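Local coordinates for protein porphyranase B (Zobellia galactanivorans, PDB 3JUU) that hydrolyses the sulfated red-algal polysaccharide porphyran, cutting the linkage between beta-D-galactose and alpha-L-galactose-6-sulfate as a family 16 glycoside hydrolase, at residues T142-Q147 with S169-R174; K209-I214 with P229-I234. All blocks are in the same frame, centred on the assembly; numbering follows the deposited sequence.

Contact 1 of 2, residues T142-Q147 with S169-R174; sequences TELDIQ and SNTHSR. With SO4 (sulfate ion), chain G.
The guanidinium of R174 meets E143 and a sulfate ion, probably from the crystallisation liquor, at its edge, near its own plane. NH1 and NH2 of R174 both grip E143 OE1, at 2.9 and 2.8 Å, in an end-on salt bridge. They come from opposite faces of the carboxylate, whose plane stands 85° from the guanidinium. R174 NE bonds to sulfate O3 (2.8 Å) and NH2 bonds to O2. The H172 ring has D145 OD2 at its edge, 3.0 Å from CD2, and its ND1 is held by S186. E143 lies alongside H172; its extended chain, with CG anti to the backbone N (chi1 177°), carries the carboxylate to where R174 meets it. Strands 142-145 and 169-174 pair antiparallel, with paired backbone bonds at E143/H172 and D145/N170. A leucine at R174 would probably leave E143 OE1 without its charged mate and the carboxylate held less firmly. E143, D145 and the probable proton donor E148 fit the family's E-x-D-x-x-E motif, and a classic beta bulge at I146 and Q147 fits E148 lying on the same side. R174 holds OE1 of E143, the probable nucleophile, and D145 OD1 lies 2.6 Å from E143 OE2.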
ATOM      1  N   THR A 142      -0.415  11.907   7.865  1.00 10.88           N
ATOM      2  CA  THR A 142      -1.659  11.187   7.794  1.00  9.28           C
ATOM      3  C   THR A 142      -1.295  10.026   6.849  1.00 11.59           C
ATOM      4  O   THR A 142      -0.763  10.209   5.786  1.00 11.53           O
ATOM      5  CB  THR A 142      -2.835  12.025   7.153  1.00 11.95           C
ATOM      6  OG1 THR A 142      -2.477  12.471   5.825  1.00 11.25           O
ATOM      7  CG2 THR A 142      -3.193  13.210   7.977  1.00  9.75           C
ATOM      8  N   GLU A 143      -1.549   8.800   7.306  1.00 11.13           N
ATOM      9  CA  GLU A 143      -1.270   7.602   6.491  1.00 10.81           C
ATOM     10  C   GLU A 143      -2.530   6.783   6.470  1.00 11.00           C
ATOM     11  O   GLU A 143      -3.103   6.511   7.522  1.00  9.46           O
ATOM     12  CB  GLU A 143      -0.119   6.801   7.168  1.00 10.71           C
ATOM     13  CG  GLU A 143       0.183   5.465   6.405  1.00  7.96           C
ATOM     14  CD  GLU A 143       1.296   4.676   7.131  1.00 11.18           C
ATOM     15  OE1 GLU A 143       1.980   5.218   8.046  1.00 12.11           O
ATOM     16  OE2 GLU A 143       1.452   3.479   6.794  1.00 11.17           O
ATOM     17  N   LEU A 144      -2.932   6.366   5.262  1.00  9.45           N
ATOM     18  CA  LEU A 144      -4.152   5.558   5.050  1.00 10.07           C
ATOM     19  C   LEU A 144      -3.694   4.217   4.385  1.00  9.49           C
ATOM     20  O   LEU A 144      -3.377   4.147   3.216  1.00  7.08           O
ATOM     21  CB  LEU A 144      -5.132   6.374   4.135  1.00 10.56           C
ATOM     22  CG  LEU A 144      -6.628   5.938   4.124  1.00  8.81           C
ATOM     23  CD1 LEU A 144      -7.411   6.787   3.136  1.00 10.78           C
ATOM     24  CD2 LEU A 144      -6.788   4.424   3.816  1.00  7.10           C
ATOM     25  N   ASP A 145      -3.641   3.160   5.189  1.00  9.01           N
ATOM     26  CA  ASP A 145      -3.244   1.809   4.707  1.00  8.40           C
ATOM     27  C   ASP A 145      -4.445   1.011   4.222  1.00  8.33           C
ATOM     28  O   ASP A 145      -5.383   0.726   4.988  1.00  8.55           O
ATOM     29  CB  ASP A 145      -2.540   1.080   5.867  1.00  8.89           C
ATOM     30  CG  ASP A 145      -1.354   1.887   6.374  1.00 11.82           C
ATOM     31  OD1 ASP A 145      -0.430   2.160   5.555  1.00  9.86           O
ATOM     32  OD2 ASP A 145      -1.379   2.313   7.542  1.00 11.72           O
ATOM     33  N   ILE A 146      -4.411   0.633   2.948  1.00  7.53           N
ATOM     34  CA  ILE A 146      -5.563   0.016   2.368  1.00  8.38           C
ATOM     35  C   ILE A 146      -5.412  -1.480   2.561  1.00  9.14           C
ATOM     36  O   ILE A 146      -6.338  -2.184   3.043  1.00  9.10           O
ATOM     37  CB  ILE A 146      -5.729   0.429   0.879  1.00  7.93           C
ATOM     38  CG1 ILE A 146      -5.792   1.909   0.792  1.00  8.38           C
ATOM     39  CG2 ILE A 146      -6.956  -0.325   0.211  1.00  7.34           C
ATOM     40  CD1 ILE A 146      -5.488   2.432  -0.525  1.00 10.81           C
ATOM     41  N   GLN A 147      -4.212  -2.020   2.215  1.00  7.32           N
ATOM     42  CA  GLN A 147      -3.941  -3.396   2.558  1.00  8.24           C
ATOM     43  C   GLN A 147      -2.462  -3.527   2.952  1.00  8.48           C
ATOM     44  O   GLN A 147      -1.567  -2.989   2.271  1.00  9.08           O
ATOM     45  CB  GLN A 147      -4.268  -4.351   1.371  1.00  7.57           C
ATOM     46  CG  GLN A 147      -3.719  -5.767   1.424  1.00 10.00           C
ATOM     47  CD  GLN A 147      -4.269  -6.617   2.582  1.00 11.81           C
ATOM     48  OE1 GLN A 147      -4.575  -6.073   3.650  1.00  8.75           O
ATOM     49  NE2 GLN A 147      -4.404  -7.953   2.383  1.00  9.25           N
ATOM     50  N   SER A 169      -6.307  -3.088   7.316  1.00  7.87           N
ATOM     51  CA  SER A 169      -6.352  -1.677   6.886  1.00  7.76           C
ATOM     52  C   SER A 169      -6.126  -0.817   8.096  1.00  8.53           C
ATOM     53  O   SER A 169      -6.231  -1.307   9.278  1.00 11.11           O
ATOM     54  CB  SER A 169      -7.729  -1.335   6.316  1.00  7.03           C
ATOM     55  OG  SER A 169      -8.047  -2.233   5.208  1.00  9.18           O
ATOM     56  N   ASN A 170      -5.687   0.410   7.873  1.00  9.08           N
ATOM     57  CA  ASN A 170      -5.330   1.261   9.019  1.00 10.03           C
ATOM     58  C   ASN A 170      -5.369   2.720   8.685  1.00 10.00           C
ATOM     59  O   ASN A 170      -5.403   3.123   7.500  1.00 10.08           O
ATOM     60  CB  ASN A 170      -3.928   0.846   9.581  1.00  8.43           C
ATOM     61  CG  ASN A 170      -3.832   0.984  11.118  1.00 14.37           C
ATOM     62  OD1 ASN A 170      -4.442   1.882  11.700  1.00 11.88           O
ATOM     63  ND2 ASN A 170      -3.023   0.138  11.753  1.00 12.04           N
ATOM     64  N   THR A 171      -5.425   3.561   9.724  1.00  8.70           N
ATOM     65  CA  THR A 171      -5.356   5.047   9.485  1.00  9.36           C
ATOM     66  C   THR A 171      -4.485   5.568  10.628  1.00  9.25           C
ATOM     67  O   THR A 171      -4.678   5.172  11.770  1.00 11.68           O
ATOM     68  CB  THR A 171      -6.773   5.761   9.487  1.00 10.85           C
ATOM     69  OG1 THR A 171      -7.434   5.440  10.724  1.00 11.96           O
ATOM     70  CG2 THR A 171      -7.738   5.252   8.246  1.00 11.20           C
ATOM     71  N   HIS A 172      -3.489   6.382  10.333  1.00 10.29           N
ATOM     72  CA  HIS A 172      -2.566   6.835  11.343  1.00  9.54           C
ATOM     73  C   HIS A 172      -2.475   8.338  11.319  1.00 10.19           C
ATOM     74  O   HIS A 172      -2.416   8.922  10.239  1.00 11.89           O
ATOM     75  CB  HIS A 172      -1.127   6.344  11.064  1.00  8.63           C
ATOM     76  CG  HIS A 172      -1.001   4.861  11.039  1.00 12.01           C
ATOM     77  ND1 HIS A 172      -1.036   4.102  12.192  1.00 14.93           N
ATOM     78  CD2 HIS A 172      -0.905   3.980  10.010  1.00 11.92           C
ATOM     79  CE1 HIS A 172      -0.861   2.830  11.882  1.00 16.83           C
ATOM     80  NE2 HIS A 172      -0.784   2.728  10.567  1.00 13.43           N
ATOM     81  N   SER A 173      -2.341   8.914  12.515  1.00 10.23           N
ATOM     82  CA  SER A 173      -2.010  10.335  12.646  1.00 11.06           C
ATOM     83  C   SER A 173      -0.757  10.373  13.534  1.00 12.06           C
ATOM     84  O   SER A 173      -0.742   9.816  14.648  1.00 12.90           O
ATOM     85  CB  SER A 173      -3.180  11.077  13.321  1.00 10.88           C
ATOM     86  OG  SER A 173      -2.688  12.350  13.783  1.00 11.73           O
ATOM     87  N   ARG A 174       0.299  11.035  13.078  1.00 11.44           N
ATOM     88  CA  ARG A 174       1.536  11.149  13.884  1.00 13.08           C
ATOM     89  C   ARG A 174       2.387  12.333  13.485  1.00 13.01           C
ATOM     90  O   ARG A 174       1.986  13.078  12.543  1.00 11.03           O
ATOM     91  CB  ARG A 174       2.384   9.883  13.813  1.00 12.74           C
ATOM     92  CG  ARG A 174       2.803   9.500  12.325  1.00 13.38           C
ATOM     93  CD  ARG A 174       3.791   8.299  12.308  1.00 14.80           C
ATOM     94  NE  ARG A 174       4.151   8.009  10.927  1.00 14.42           N
ATOM     95  CZ  ARG A 174       3.394   7.301  10.098  1.00 16.31           C
ATOM     96  NH1 ARG A 174       2.235   6.736  10.503  1.00 15.69           N
ATOM     97  NH2 ARG A 174       3.806   7.156   8.867  1.00 10.16           N
TER
HETATM   98  S   SO4 G   7       7.203   8.718   8.804  1.00 22.14           S
HETATM   99  O1  SO4 G   7       8.135   7.659   8.628  1.00 27.40           O
HETATM  100  O2  SO4 G   7       6.110   8.663   7.848  1.00 19.49           O
HETATM  101  O3  SO4 G   7       6.806   8.710  10.222  1.00 20.81           O
HETATM  102  O4  SO4 G   7       7.847   9.909   8.296  1.00 25.44           O

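Contact 2 of 2, residues K209-I214 with P229-I234; sequences KSKDEI and PADFDI
The backbones of 209-214 and 229-234 meet through one hydrogen bond, F232 N to K211 O, 2.8 Å long and nearly straight at 172°, with the donor in the carbonyl plane on a lone pair. Two CA-H...O contacts flank it, D231 CA to K211 O and K211 CA to F232 O, both 3.5 Å. K211 carries most of the side-chain contact. Its aliphatic chain lies alongside D231, pointing the same way, and K211 CD is 3.6 Å from D231 OD1. The ammonium stays beyond salt-bridge distance, with K211 NZ 4.5 Å from D231 OD2. K211 CB also touches D233 CB, at 3.8 Å. The acid end of D233 turns to R140, which also binds the carbonyl of D231. Segment 209-214 is the tip of a beta hairpin, a type I turn from S210 to E213 joining strands 202-210 and 213-218 of the jelly roll. The long loop between strands 221-226 and 237-242 passes against this tip. S210 also forms an ST turn, its OG accepting from D212 N. The same hydroxyl donates to E213 OE1 on the anti lone pair (2.8 Å). K209 NZ reaches that oxygen from the syn side, in a salt bridge that ties the two strands together. On the inner side, I214 CD1 sits 4.1 Å from F232 CD2, the two side chains crossing at about a right angle. F232 CG, anti to the carbonyl carbon (chi1 -83°), puts the ring on this inner side. W208 NE1 binds the F232 carbonyl.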
ATOM      1  N   LYS A 209     -13.680   9.368   1.523  1.00 11.74           N
ATOM      2  CA  LYS A 209     -14.903  10.111   1.224  1.00 11.92           C
ATOM      3  C   LYS A 209     -14.768  11.547   1.678  1.00 13.08           C
ATOM      4  O   LYS A 209     -15.194  12.465   0.963  1.00 14.02           O
ATOM      5  CB  LYS A 209     -16.093   9.389   1.902  1.00 11.94           C
ATOM      6  CG  LYS A 209     -17.420  10.180   1.812  1.00 18.35           C
ATOM      7  CD  LYS A 209     -18.416   9.365   2.631  1.00 17.04           C
ATOM      8  CE  LYS A 209     -19.833   9.949   2.481  1.00 23.49           C
ATOM      9  NZ  LYS A 209     -19.892  11.335   2.942  1.00 28.78           N
ATOM     10  N   SER A 210     -14.238  11.770   2.871  1.00 12.31           N
ATOM     11  CA  SER A 210     -14.107  13.129   3.440  1.00 13.92           C
ATOM     12  C   SER A 210     -12.990  13.126   4.444  1.00 13.20           C
ATOM     13  O   SER A 210     -12.365  12.070   4.680  1.00 14.04           O
ATOM     14  CB  SER A 210     -15.420  13.571   4.112  1.00 14.12           C
ATOM     15  OG  SER A 210     -15.548  12.858   5.318  1.00 13.60           O
ATOM     16  N   LYS A 211     -12.759  14.258   5.128  1.00 14.19           N
ATOM     17  CA  LYS A 211     -11.638  14.320   6.076  1.00 13.20           C
ATOM     18  C   LYS A 211     -11.875  13.351   7.255  1.00 13.54           C
ATOM     19  O   LYS A 211     -10.946  13.009   7.932  1.00 13.67           O
ATOM     20  CB  LYS A 211     -11.488  15.750   6.639  1.00 15.09           C
ATOM     21  CG  LYS A 211     -12.704  16.110   7.574  1.00 17.57           C
ATOM     22  CD  LYS A 211     -12.708  17.594   7.995  1.00 23.62           C
ATOM     23  CE  LYS A 211     -14.041  17.858   8.746  1.00 27.18           C
ATOM     24  NZ  LYS A 211     -14.101  19.178   9.491  1.00 31.71           N
ATOM     25  N   ASP A 212     -13.122  12.901   7.501  1.00 12.69           N
ATOM     26  CA  ASP A 212     -13.327  12.028   8.640  1.00 13.17           C
ATOM     27  C   ASP A 212     -14.117  10.751   8.333  1.00 12.38           C
ATOM     28  O   ASP A 212     -14.634  10.140   9.289  1.00 13.30           O
ATOM     29  CB  ASP A 212     -14.009  12.769   9.814  1.00 12.48           C
ATOM     30  CG  ASP A 212     -15.298  13.441   9.423  1.00 18.00           C
ATOM     31  OD1 ASP A 212     -15.947  13.078   8.429  1.00 18.27           O
ATOM     32  OD2 ASP A 212     -15.677  14.393  10.151  1.00 24.28           O
ATOM     33  N   GLU A 213     -14.172  10.323   7.076  1.00 13.01           N
ATOM     34  CA  GLU A 213     -14.926   9.134   6.717  1.00 11.22           C
ATOM     35  C   GLU A 213     -14.116   8.356   5.719  1.00 10.37           C
ATOM     36  O   GLU A 213     -13.868   8.862   4.615  1.00 11.17           O
ATOM     37  CB  GLU A 213     -16.248   9.511   6.013  1.00 14.65           C
ATOM     38  CG  GLU A 213     -17.153  10.367   6.863  1.00 17.06           C
ATOM     39  CD  GLU A 213     -18.350  10.838   6.022  1.00 24.08           C
ATOM     40  OE1 GLU A 213     -18.194  11.868   5.327  1.00 19.04           O
ATOM     41  OE2 GLU A 213     -19.365  10.104   6.004  1.00 23.12           O
ATOM     42  N   ILE A 214     -13.689   7.141   6.117  1.00  9.79           N
ATOM     43  CA  ILE A 214     -12.828   6.339   5.245  1.00  9.67           C
ATOM     44  C   ILE A 214     -13.569   5.019   5.167  1.00 10.14           C
ATOM     45  O   ILE A 214     -13.852   4.454   6.201  1.00 12.78           O
ATOM     46  CB  ILE A 214     -11.440   6.148   5.916  1.00  9.75           C
ATOM     47  CG1 ILE A 214     -10.754   7.510   6.286  1.00 15.82           C
ATOM     48  CG2 ILE A 214     -10.551   5.177   5.084  1.00 10.76           C
ATOM     49  CD1 ILE A 214     -10.307   8.340   5.145  1.00 16.74           C
ATOM     50  N   PRO A 229      -8.023   8.978  13.013  1.00 11.05           N
ATOM     51  CA  PRO A 229      -7.656   9.624  14.306  1.00 12.54           C
ATOM     52  C   PRO A 229      -7.506  11.147  14.230  1.00 13.41           C
ATOM     53  O   PRO A 229      -7.646  11.799  15.267  1.00 14.45           O
ATOM     54  CB  PRO A 229      -6.360   8.915  14.727  1.00 13.62           C
ATOM     55  CG  PRO A 229      -5.923   8.163  13.526  1.00 14.56           C
ATOM     56  CD  PRO A 229      -6.949   8.124  12.473  1.00 10.26           C
ATOM     57  N   ALA A 230      -7.341  11.696  13.026  1.00 13.11           N
ATOM     58  CA  ALA A 230      -7.267  13.172  12.828  1.00 13.88           C
ATOM     59  C   ALA A 230      -7.842  13.431  11.466  1.00 12.91           C
ATOM     60  O   ALA A 230      -7.976  12.500  10.634  1.00 13.34           O
ATOM     61  CB  ALA A 230      -5.786  13.676  12.922  1.00 11.98           C
ATOM     62  N   ASP A 231      -8.208  14.684  11.174  1.00 11.86           N
ATOM     63  CA  ASP A 231      -8.719  14.980   9.816  1.00 10.89           C
ATOM     64  C   ASP A 231      -7.737  14.548   8.677  1.00 11.67           C
ATOM     65  O   ASP A 231      -6.556  14.941   8.636  1.00 12.02           O
ATOM     66  CB  ASP A 231      -8.860  16.460   9.646  1.00 10.82           C
ATOM     67  CG  ASP A 231     -10.001  17.066  10.473  1.00 19.13           C
ATOM     68  OD1 ASP A 231     -10.932  16.309  10.841  1.00 17.64           O
ATOM     69  OD2 ASP A 231      -9.910  18.314  10.715  1.00 21.01           O
ATOM     70  N   PHE A 232      -8.241  13.777   7.735  1.00  9.92           N
ATOM     71  CA  PHE A 232      -7.458  13.422   6.526  1.00 10.62           C
ATOM     72  C   PHE A 232      -7.859  14.396   5.403  1.00 10.60           C
ATOM     73  O   PHE A 232      -8.567  14.005   4.484  1.00 10.64           O
ATOM     74  CB  PHE A 232      -7.736  11.958   6.160  1.00 10.34           C
ATOM     75  CG  PHE A 232      -6.895  10.941   6.966  1.00 12.65           C
ATOM     76  CD1 PHE A 232      -6.282  11.289   8.187  1.00  8.58           C
ATOM     77  CD2 PHE A 232      -6.704   9.648   6.470  1.00 10.81           C
ATOM     78  CE1 PHE A 232      -5.512  10.361   8.960  1.00  8.93           C
ATOM     79  CE2 PHE A 232      -5.902   8.703   7.242  1.00 10.82           C
ATOM     80  CZ  PHE A 232      -5.256   9.088   8.467  1.00  8.58           C
ATOM     81  N   ASP A 233      -7.421  15.674   5.509  1.00 10.92           N
ATOM     82  CA  ASP A 233      -7.803  16.640   4.495  1.00 12.21           C
ATOM     83  C   ASP A 233      -6.554  17.167   3.787  1.00 13.40           C
ATOM     84  O   ASP A 233      -6.578  18.315   3.257  1.00 12.44           O
ATOM     85  CB  ASP A 233      -8.598  17.777   5.132  1.00 12.82           C
ATOM     86  CG  ASP A 233      -7.872  18.406   6.307  1.00 15.45           C
ATOM     87  OD1 ASP A 233      -6.757  17.976   6.661  1.00 16.26           O
ATOM     88  OD2 ASP A 233      -8.492  19.278   6.977  1.00 17.46           O
ATOM     89  N   ILE A 234      -5.457  16.368   3.835  1.00 10.68           N
ATOM     90  CA  ILE A 234      -4.143  16.790   3.229  1.00 11.88           C
ATOM     91  C   ILE A 234      -3.922  15.890   2.003  1.00 12.68           C
ATOM     92  O   ILE A 234      -4.221  14.690   2.066  1.00 11.97           O
ATOM     93  CB  ILE A 234      -2.889  16.683   4.218  1.00 10.42           C
ATOM     94  CG1 ILE A 234      -3.150  17.447   5.553  1.00 11.69           C
ATOM     95  CG2 ILE A 234      -1.628  17.293   3.530  1.00 11.36           C
ATOM     96  CD1 ILE A 234      -2.339  17.029   6.696  1.00 11.64           C
TER

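Overall arrangement
The centres of contacts 1 and 2 are 11 Å apart, and the two touch directly. F232 of contact 2 lies against the strand pair of contact 1, on the side of T142, L144 and T171. F232 CZ is 3.4 Å from H172 O and 3.5 Å from E143 O. E143, the probable nucleophile, and D145 point to the other side. The F232 side chain is about 6 Å from that of E143 and about 11 Å from that of E148, nearest atoms. P229 CD packs 3.2 Å from T171 OG1. Contact 2 thus backs the strands that carry the active site, while the sulfate on R174 and a glycerol on E143, both probably from the crystallisation liquor, lie at contact 1.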